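Local atomic coordinates of octenoyl-CoA reductase/carboxylase (Streptomyces sp., PDB entry 4A0S), a protein that catalyses the NADPH-dependent reductive carboxylation of 2-octenoyl-CoA, making an extender unit for cinnabaramide polyketide biosynthesis. Residues 6-11 with 412-417; 382-387 with 435-440; 190-195 with 426-431. One frame throughout, in Å; residues are numbered along the deposited sequence.

Interaction 1: 6-11 with 412-417; sequences AVLDGA and LCMAPE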
loop_
_atom_site.group_PDB
_atom_site.type_symbol
_atom_site.label_atom_id
_atom_site.label_comp_id
_atom_site.label_asym_id
_atom_site.label_seq_id
_atom_site.Cartn_x
_atom_site.Cartn_y
_atom_site.Cartn_z
ATOM N N ALA A 6 -17.706 40.788 -20.473
ATOM C CA ALA A 6 -18.268 39.550 -21.026
ATOM C C ALA A 6 -18.353 38.454 -19.960
ATOM O O ALA A 6 -19.398 37.836 -19.777
ATOM C CB ALA A 6 -17.440 39.064 -22.219
ATOM N N VAL A 7 -17.255 38.252 -19.243
ATOM C CA VAL A 7 -17.181 37.249 -18.175
ATOM C C VAL A 7 -18.205 37.556 -17.095
ATOM O O VAL A 7 -19.004 36.701 -16.725
ATOM C CB VAL A 7 -15.769 37.236 -17.553
ATOM C CG1 VAL A 7 -15.728 36.359 -16.328
ATOM C CG2 VAL A 7 -14.766 36.777 -18.578
ATOM N N LEU A 8 -18.186 38.794 -16.617
ATOM C CA LEU A 8 -19.086 39.244 -15.560
ATOM C C LEU A 8 -20.536 39.236 -16.020
ATOM O O LEU A 8 -21.434 39.031 -15.213
ATOM C CB LEU A 8 -18.689 40.636 -15.057
ATOM C CG LEU A 8 -17.374 40.661 -14.261
ATOM C CD1 LEU A 8 -17.085 42.056 -13.714
ATOM C CD2 LEU A 8 -17.362 39.608 -13.129
ATOM N N ASP A 9 -20.757 39.432 -17.315
ATOM C CA ASP A 9 -22.113 39.432 -17.852
ATOM C C ASP A 9 -22.616 38.010 -18.101
ATOM O O ASP A 9 -23.770 37.810 -18.475
ATOM C CB ASP A 9 -22.208 40.315 -19.104
ATOM C CG ASP A 9 -21.978 41.801 -18.795
ATOM O OD1 ASP A 9 -21.894 42.168 -17.599
ATOM O OD2 ASP A 9 -21.867 42.609 -19.747
ATOM N N GLY A 10 -21.751 37.028 -17.852
ATOM C CA GLY A 10 -22.055 35.628 -18.125
ATOM C C GLY A 10 -22.270 35.385 -19.606
ATOM O O GLY A 10 -23.199 34.672 -19.995
ATOM N N ALA A 11 -21.410 35.984 -20.429
ATOM C CA ALA A 11 -21.510 35.869 -21.880
ATOM C C ALA A 11 -21.258 34.443 -22.360
ATOM O O ALA A 11 -20.704 33.614 -21.629
ATOM C CB ALA A 11 -20.557 36.845 -22.561
ATOM N N LEU A 412 -12.191 38.390 -3.420
ATOM C CA LEU A 412 -12.844 38.607 -4.690
ATOM C C LEU A 412 -11.800 39.237 -5.584
ATOM O O LEU A 412 -11.010 40.072 -5.143
ATOM C CB LEU A 412 -14.047 39.544 -4.553
ATOM C CG LEU A 412 -15.152 39.094 -3.608
ATOM C CD1 LEU A 412 -16.168 40.235 -3.365
ATOM C CD2 LEU A 412 -15.817 37.799 -4.090
ATOM N N CYS A 413 -11.767 38.809 -6.834
ATOM C CA CYS A 413 -10.825 39.378 -7.758
ATOM C C CYS A 413 -11.629 40.134 -8.772
ATOM O O CYS A 413 -11.922 41.318 -8.576
ATOM C CB CYS A 413 -9.969 38.281 -8.373
ATOM S SG CYS A 413 -8.989 37.496 -7.095
ATOM N N MET A 414 -12.030 39.454 -9.828
ATOM C CA MET A 414 -12.896 40.074 -10.794
ATOM C C MET A 414 -14.343 40.131 -10.306
ATOM O O MET A 414 -15.076 41.021 -10.708
ATOM C CB MET A 414 -12.798 39.370 -12.136
ATOM C CG MET A 414 -13.270 40.211 -13.299
ATOM S SD MET A 414 -13.117 39.232 -14.785
ATOM C CE MET A 414 -11.394 39.560 -15.185
ATOM N N ALA A 415 -14.763 39.200 -9.445
ATOM C CA ALA A 415 -16.150 39.214 -8.949
ATOM C C ALA A 415 -16.418 40.551 -8.247
ATOM O O ALA A 415 -15.715 40.891 -7.302
ATOM C CB ALA A 415 -16.405 38.057 -8.011
ATOM N N PRO A 416 -17.410 41.323 -8.741
ATOM C CA PRO A 416 -17.625 42.677 -8.224
ATOM C C PRO A 416 -18.316 42.691 -6.864
ATOM O O PRO A 416 -18.362 43.715 -6.188
ATOM C CB PRO A 416 -18.509 43.336 -9.304
ATOM C CG PRO A 416 -19.241 42.208 -9.934
ATOM C CD PRO A 416 -18.298 41.014 -9.882
ATOM N N GLU A 417 -18.874 41.566 -6.470
ATOM C CA GLU A 417 -19.575 41.501 -5.201
ATOM C C GLU A 417 -19.666 40.058 -4.761
ATOM O O GLU A 417 -19.493 39.144 -5.571
ATOM C CB GLU A 417 -20.976 42.132 -5.330
ATOM C CG GLU A 417 -21.913 41.370 -6.262
ATOM C CD GLU A 417 -22.863 42.280 -7.036
ATOM O OE1 GLU A 417 -23.163 43.381 -6.560
ATOM O OE2 GLU A 417 -23.297 41.890 -8.137
#

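Interaction 2: 382-387 with 435-440; sequences PAMSAV and RLNPLR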
loop_
_atom_site.group_PDB
_atom_site.type_symbol
_atom_site.label_atom_id
_atom_site.label_comp_id
_atom_site.label_asym_id
_atom_site.label_seq_id
_atom_site.Cartn_x
_atom_site.Cartn_y
_atom_site.Cartn_z
ATOM N N PRO A 382 -16.947 24.724 2.004
ATOM C CA PRO A 382 -15.887 25.724 2.009
ATOM C C PRO A 382 -15.755 26.273 3.411
ATOM O O PRO A 382 -16.748 26.395 4.119
ATOM C CB PRO A 382 -16.414 26.802 1.061
ATOM C CG PRO A 382 -17.351 26.092 0.178
ATOM C CD PRO A 382 -18.019 25.088 1.066
ATOM N N ALA A 383 -14.516 26.576 3.781
ATOM C CA ALA A 383 -14.150 27.056 5.093
ATOM C C ALA A 383 -14.018 28.577 5.051
ATOM O O ALA A 383 -13.288 29.152 5.839
ATOM C CB ALA A 383 -12.842 26.429 5.512
ATOM N N MET A 384 -14.735 29.221 4.135
ATOM C CA MET A 384 -14.627 30.670 4.004
ATOM C C MET A 384 -15.214 31.320 5.230
ATOM O O MET A 384 -16.275 30.933 5.690
ATOM C CB MET A 384 -15.345 31.148 2.757
ATOM C CG MET A 384 -15.184 32.627 2.488
ATOM S SD MET A 384 -16.096 33.009 1.015
ATOM C CE MET A 384 -17.776 33.060 1.653
ATOM N N SER A 385 -14.511 32.301 5.769
ATOM C CA SER A 385 -14.977 33.000 6.961
ATOM C C SER A 385 -15.009 34.497 6.750
ATOM O O SER A 385 -15.611 35.235 7.541
ATOM C CB SER A 385 -14.067 32.689 8.136
ATOM O OG SER A 385 -12.764 33.195 7.929
ATOM N N ALA A 386 -14.332 34.942 5.697
ATOM C CA ALA A 386 -14.230 36.358 5.399
ATOM C C ALA A 386 -13.949 36.524 3.929
ATOM O O ALA A 386 -13.379 35.643 3.290
ATOM C CB ALA A 386 -13.126 37.011 6.241
ATOM N N VAL A 387 -14.388 37.649 3.381
ATOM C CA VAL A 387 -14.158 37.936 1.984
ATOM C C VAL A 387 -13.638 39.358 1.921
ATOM O O VAL A 387 -14.160 40.237 2.590
ATOM C CB VAL A 387 -15.465 37.817 1.160
ATOM C CG1 VAL A 387 -15.170 37.964 -0.320
ATOM C CG2 VAL A 387 -16.177 36.502 1.452
ATOM N N ARG A 435 -25.020 25.633 5.953
ATOM C CA ARG A 435 -24.189 24.440 5.946
ATOM C C ARG A 435 -22.927 24.710 5.129
ATOM O O ARG A 435 -21.846 24.233 5.467
ATOM C CB ARG A 435 -24.942 23.222 5.400
ATOM C CG ARG A 435 -24.001 22.128 4.802
ATOM C CD ARG A 435 -24.373 20.704 5.175
ATOM N NE ARG A 435 -23.368 19.730 4.716
ATOM C CZ ARG A 435 -22.182 19.519 5.295
ATOM N NH1 ARG A 435 -21.802 20.224 6.360
ATOM N NH2 ARG A 435 -21.360 18.601 4.803
ATOM N N LEU A 436 -23.076 25.476 4.053
ATOM C CA LEU A 436 -21.963 25.784 3.175
ATOM C C LEU A 436 -21.014 26.811 3.765
ATOM O O LEU A 436 -19.891 26.938 3.307
ATOM C CB LEU A 436 -22.462 26.265 1.817
ATOM C CG LEU A 436 -23.190 25.201 1.005
ATOM C CD1 LEU A 436 -23.816 25.830 -0.204
ATOM C CD2 LEU A 436 -22.229 24.063 0.609
ATOM N N ASN A 437 -21.448 27.541 4.783
ATOM C CA ASN A 437 -20.588 28.560 5.376
ATOM C C ASN A 437 -20.570 28.461 6.874
ATOM O O ASN A 437 -20.992 29.403 7.540
ATOM C CB ASN A 437 -21.054 29.957 4.975
ATOM C CG ASN A 437 -20.838 30.234 3.515
ATOM O OD1 ASN A 437 -19.766 30.683 3.117
ATOM N ND2 ASN A 437 -21.854 29.980 2.710
ATOM N N PRO A 438 -20.064 27.328 7.414
ATOM C CA PRO A 438 -20.016 27.126 8.853
ATOM C C PRO A 438 -19.223 28.221 9.548
ATOM O O PRO A 438 -19.519 28.579 10.690
ATOM C CB PRO A 438 -19.293 25.786 8.995
ATOM C CG PRO A 438 -18.571 25.591 7.703
ATOM C CD PRO A 438 -19.477 26.187 6.689
ATOM N N LEU A 439 -18.233 28.763 8.847
ATOM C CA LEU A 439 -17.346 29.755 9.439
ATOM C C LEU A 439 -17.730 31.199 9.157
ATOM O O LEU A 439 -16.971 32.107 9.492
ATOM C CB LEU A 439 -15.904 29.497 9.005
ATOM C CG LEU A 439 -15.327 28.137 9.412
ATOM C CD1 LEU A 439 -13.889 28.052 8.967
ATOM C CD2 LEU A 439 -15.449 27.869 10.933
ATOM N N ARG A 440 -18.911 31.423 8.588
ATOM C CA ARG A 440 -19.303 32.775 8.215
ATOM C C ARG A 440 -19.186 33.698 9.428
ATOM O O ARG A 440 -19.678 33.374 10.514
ATOM C CB ARG A 440 -20.739 32.810 7.696
ATOM C CG ARG A 440 -21.123 34.156 7.131
ATOM C CD ARG A 440 -22.627 34.416 7.211
ATOM N NE ARG A 440 -23.440 33.291 6.733
ATOM C CZ ARG A 440 -23.433 32.800 5.493
ATOM N NH1 ARG A 440 -22.627 33.302 4.564
ATOM N NH2 ARG A 440 -24.231 31.785 5.185
HETATM O O HOH W 1 -17.205 28.618 6.112
HETATM O O HOH W 2 -17.756 28.891 3.115
HETATM O O HOH W 3 -18.653 32.276 4.990
#

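Interaction 3: 190-195 with 426-431; sequences HLTWEE and DLRARL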
loop_
_atom_site.group_PDB
_atom_site.type_symbol
_atom_site.label_atom_id
_atom_site.label_comp_id
_atom_site.label_asym_id
_atom_site.label_seq_id
_atom_site.Cartn_x
_atom_site.Cartn_y
_atom_site.Cartn_z
ATOM N N HIS A 190 -22.795 24.808 -6.979
ATOM C CA HIS A 190 -23.660 25.352 -5.956
ATOM C C HIS A 190 -22.944 26.385 -5.104
ATOM O O HIS A 190 -23.518 26.914 -4.168
ATOM C CB HIS A 190 -24.122 24.222 -5.059
ATOM C CG HIS A 190 -22.995 23.562 -4.329
ATOM N ND1 HIS A 190 -22.155 22.647 -4.932
ATOM C CD2 HIS A 190 -22.540 23.716 -3.065
ATOM C CE1 HIS A 190 -21.251 22.245 -4.060
ATOM N NE2 HIS A 190 -21.465 22.871 -2.917
ATOM N N LEU A 191 -21.679 26.646 -5.416
ATOM C CA LEU A 191 -20.871 27.533 -4.609
ATOM C C LEU A 191 -20.740 28.889 -5.258
ATOM O O LEU A 191 -20.726 28.990 -6.472
ATOM C CB LEU A 191 -19.480 26.958 -4.446
ATOM C CG LEU A 191 -19.355 25.690 -3.600
ATOM C CD1 LEU A 191 -17.899 25.330 -3.510
ATOM C CD2 LEU A 191 -19.980 25.840 -2.212
ATOM N N THR A 192 -20.589 29.917 -4.442
ATOM C CA THR A 192 -20.270 31.225 -4.949
ATOM C C THR A 192 -18.801 31.199 -5.355
ATOM O O THR A 192 -18.062 30.270 -5.000
ATOM C CB THR A 192 -20.467 32.306 -3.878
ATOM O OG1 THR A 192 -19.512 32.105 -2.834
ATOM C CG2 THR A 192 -21.871 32.263 -3.299
ATOM N N TRP A 193 -18.366 32.219 -6.077
ATOM C CA TRP A 193 -16.978 32.297 -6.510
ATOM C C TRP A 193 -16.019 32.216 -5.344
ATOM O O TRP A 193 -15.082 31.398 -5.343
ATOM C CB TRP A 193 -16.730 33.577 -7.283
ATOM C CG TRP A 193 -17.493 33.656 -8.517
ATOM C CD1 TRP A 193 -18.513 34.519 -8.788
ATOM C CD2 TRP A 193 -17.344 32.828 -9.680
ATOM N NE1 TRP A 193 -18.993 34.298 -10.044
ATOM C CE2 TRP A 193 -18.297 33.264 -10.619
ATOM C CE3 TRP A 193 -16.486 31.767 -10.025
ATOM C CZ2 TRP A 193 -18.415 32.685 -11.890
ATOM C CZ3 TRP A 193 -16.604 31.192 -11.282
ATOM C CH2 TRP A 193 -17.571 31.639 -12.193
ATOM N N GLU A 194 -16.264 33.061 -4.344
ATOM C CA GLU A 194 -15.392 33.139 -3.194
ATOM C C GLU A 194 -15.409 31.821 -2.401
ATOM O O GLU A 194 -14.377 31.368 -1.897
ATOM C CB GLU A 194 -15.740 34.352 -2.320
ATOM C CG GLU A 194 -17.181 34.368 -1.817
ATOM C CD GLU A 194 -18.167 35.002 -2.793
ATOM O OE1 GLU A 194 -17.914 35.048 -4.021
ATOM O OE2 GLU A 194 -19.221 35.455 -2.302
ATOM N N GLU A 195 -16.567 31.179 -2.322
ATOM C CA GLU A 195 -16.662 29.882 -1.641
ATOM C C GLU A 195 -15.842 28.807 -2.356
ATOM O O GLU A 195 -15.131 28.017 -1.724
ATOM C CB GLU A 195 -18.106 29.426 -1.610
ATOM C CG GLU A 195 -18.958 30.089 -0.552
ATOM C CD GLU A 195 -20.432 29.921 -0.849
ATOM O OE1 GLU A 195 -20.767 29.176 -1.781
ATOM O OE2 GLU A 195 -21.257 30.529 -0.137
ATOM N N ASP A 426 -30.319 25.276 -6.871
ATOM C CA ASP A 426 -31.136 24.205 -6.280
ATOM C C ASP A 426 -30.326 23.343 -5.349
ATOM O O ASP A 426 -30.733 23.071 -4.218
ATOM C CB ASP A 426 -31.762 23.330 -7.357
ATOM C CG ASP A 426 -32.888 24.035 -8.084
ATOM O OD1 ASP A 426 -33.120 25.239 -7.835
ATOM O OD2 ASP A 426 -33.521 23.384 -8.931
ATOM N N LEU A 427 -29.170 22.912 -5.828
ATOM C CA LEU A 427 -28.257 22.181 -4.978
ATOM C C LEU A 427 -27.884 23.065 -3.812
ATOM O O LEU A 427 -27.923 22.626 -2.663
ATOM C CB LEU A 427 -27.006 21.790 -5.739
ATOM C CG LEU A 427 -25.998 20.992 -4.922
ATOM C CD1 LEU A 427 -26.688 19.785 -4.320
ATOM C CD2 LEU A 427 -24.838 20.577 -5.822
ATOM N N ARG A 428 -27.540 24.314 -4.097
ATOM C CA ARG A 428 -27.165 25.202 -3.015
ATOM C C ARG A 428 -28.270 25.249 -1.948
ATOM O O ARG A 428 -27.996 25.084 -0.766
ATOM C CB ARG A 428 -26.818 26.589 -3.517
ATOM C CG ARG A 428 -26.392 27.520 -2.417
ATOM C CD ARG A 428 -26.024 28.853 -2.990
ATOM N NE ARG A 428 -25.450 29.702 -1.969
ATOM C CZ ARG A 428 -24.184 29.641 -1.573
ATOM N NH1 ARG A 428 -23.347 28.773 -2.128
ATOM N NH2 ARG A 428 -23.765 30.460 -0.624
ATOM N N ALA A 429 -29.513 25.433 -2.384
ATOM C CA ALA A 429 -30.665 25.450 -1.489
ATOM C C ALA A 429 -30.788 24.141 -0.692
ATOM O O ALA A 429 -31.035 24.169 0.520
ATOM C CB ALA A 429 -31.939 25.708 -2.291
ATOM N N ARG A 430 -30.608 23.008 -1.372
ATOM C CA ARG A 430 -30.665 21.693 -0.734
ATOM C C ARG A 430 -29.610 21.529 0.367
ATOM O O ARG A 430 -29.906 21.007 1.445
ATOM C CB ARG A 430 -30.539 20.571 -1.771
ATOM C CG ARG A 430 -31.870 20.162 -2.427
ATOM C CD ARG A 430 -31.656 19.205 -3.591
ATOM N NE ARG A 430 -31.026 19.883 -4.733
ATOM C CZ ARG A 430 -30.428 19.266 -5.752
ATOM N NH1 ARG A 430 -30.362 17.942 -5.794
ATOM N NH2 ARG A 430 -29.891 19.974 -6.732
ATOM N N LEU A 431 -28.389 21.986 0.098
ATOM C CA LEU A 431 -27.301 21.846 1.064
ATOM C C LEU A 431 -27.437 22.896 2.145
ATOM O O LEU A 431 -27.183 22.639 3.323
ATOM C CB LEU A 431 -25.929 21.916 0.384
ATOM C CG LEU A 431 -25.584 20.758 -0.573
ATOM C CD1 LEU A 431 -24.326 21.075 -1.375
ATOM C CD2 LEU A 431 -25.440 19.422 0.153
#

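Interaction 1: 6-11 with 412-417
Leu8, in the last turn of helix 2-8, drives its forked end into the bend of the chain at Met414 to Pro416, just past strand 408-412. Its CB touches nothing of 412-417 and serves as a spacer. With CG set opposite the carbonyl carbon (chi1 -70°), the branch leaves the helix in the direction of the loop. Leu8 CG already comes within 4.2 Å of Met414 CG, and the closer contacts belong to its two methyls. CD2 does most of the touching: it lies 3.7 Å from Pro416 CD, 4.1 Å from Met414 CG and 3.6 Å from the carbonyl oxygen Met414 O. CD1 also faces that oxygen, so both methyls rest against it, with the rim of the proline ring beside it. A branched leucine suits this place because its two methyls can spread over the oxygen and the proline ring, which offers a stiff apolar edge. One residue earlier, Val7 CG1 stands 4.2 Å from Met414 SD, the two side chains crossing at about a right angle. Val7 itself is buried against Ala68, Val120 and Val122 of the neighbouring strands. Because Met414 and Ala415 are hydrogen-bonded through their backbones to Val69 and Met70, the loop runs on beside strand 64-73. Helix 2-8 ends in a Schellman motif, where Gly10 takes a positive phi and the chain turns off. An alanine in place of the leucine would lose both methyls, and would probably leave Met414 CG and the Pro416 ring edge with a gap facing the helix. No hydrogen bond or ion pair joins the two segments, so this part of the N-terminal helix is held to the loop by apolar fit, which depends on shape rather than on direction.

Interaction 2: 382-387 with 435-440
Leu439 lays its side chain along the backbone of 383-385: CD1 sits 3.4 Å from Ala383 O and 4.0 Å from Ala383 CB, while CB faces the Ser385 methylene. Its CG lies opposite the carbonyl carbon (chi1 -61°), which carries CD1 toward the alanine, whose small methyl admits it. Ser385 CA also offers a C-H to Leu439 O at 3.3 Å. At the far end the Pro382 ring rests on the Leu436 carbonyl, CD being 3.5 Å from Leu436 O. Met384 and Asn437 run side by side, the flexible thioether bringing CE beside OD1.

No direct hydrogen bond crosses; water takes that role. Water 1 accepts from Leu439 N at 2.9 Å and lies 3.0 Å from Pro382 O, and water 3 donates to Met384 O (2.8 Å) and Asn437 OD1 (2.7 Å). An amide suits position 437, since OD1 receives water while ND2 donates to Glu433 O and probably to Glu195 OE2. Ser385 OG turns elsewhere, to Val406 O.

A type I beta turn, Asn437 to Arg440, closed by Arg440 N to Asn437 O, lies over the beginning of strand 384-389, which runs parallel to 408-412 in the mixed sheet of the GroES-like domain of the medium-chain dehydrogenase/reductase fold.

Interaction 3: 190-195 with 426-431
Arg428, reaching out from helix 425-431, meets Glu195 end-on from the opposite direction, and the carboxylate it meets belongs to a capping box at the start of helix 193-197. The two flat groups lie nearly coplanar, 14° apart. Arg428 NH1 bonds to Glu195 OE1 and Arg428 NH2 to Glu195 OE2, each at 2.6 Å, and both oxygens use their syn lone pairs: a two-nitrogen salt bridge that fixes the rotation of both groups. Arg428 gets there because its chain is extended from CG to NE, with CG anti to the backbone N; an arginine suits the place because its planar end can serve both carboxylate oxygens and still donate to His190 O. That bond, from Arg428 NH1 to His190 O (2.8 Å), lies at the guanidinium edge, close to its plane. Thr192 CG2 packs over one face of the guanidinium, so the threonine works twice: its methyl covers Arg428, and its OG1, as N-cap, accepts from Glu195 N at 3.1 Å. Arg428 NH2 has a second acidic partner in Glu433; the one guanidinium is thus shared by two carboxylates.

The imidazole of His190 is sandwiched by leucines. Leu431 CD1 stands over one face, 3.9 Å from the ring centroid in a CH-pi contact, and Leu191 CG of the same segment as the histidine lies over the opposite face. Leu427 slants across near the base of the ring, CD2 being 3.5 Å from His190 ND1. Glu195 OE1 meanwhile serves two donors: besides Arg428 NH1, on its syn lone pair, Thr192 N reaches it at 2.8 Å from above the carboxylate plane, 55° out of it.

In the fold
Each contact has its second segment in the C-terminal part, 412-440, and the pairs interleave along the chain. Interactions 2 and 3 are closest, centres about 12 Å apart: Asn437 ND2 probably hydrogen-bonds Glu195 OE2 at 3.0 Å, tying the turn to the salt-bridged carboxylate, and Leu436 CD1 lies 3.5 Å from Arg428 NH1. Interaction 1, its centre about 17 Å from that of interaction 3, meets interaction 2 where Leu412 CG packs on Val387 CG1 at 3.5 Å. Interaction 2 is nearest the cofactor: the Ser385 side chain is about 9 Å from bound NADP and about 5 Å from that of Gln405, an NADP-binding residue. Interactions 1 and 3 lie away from the known sites.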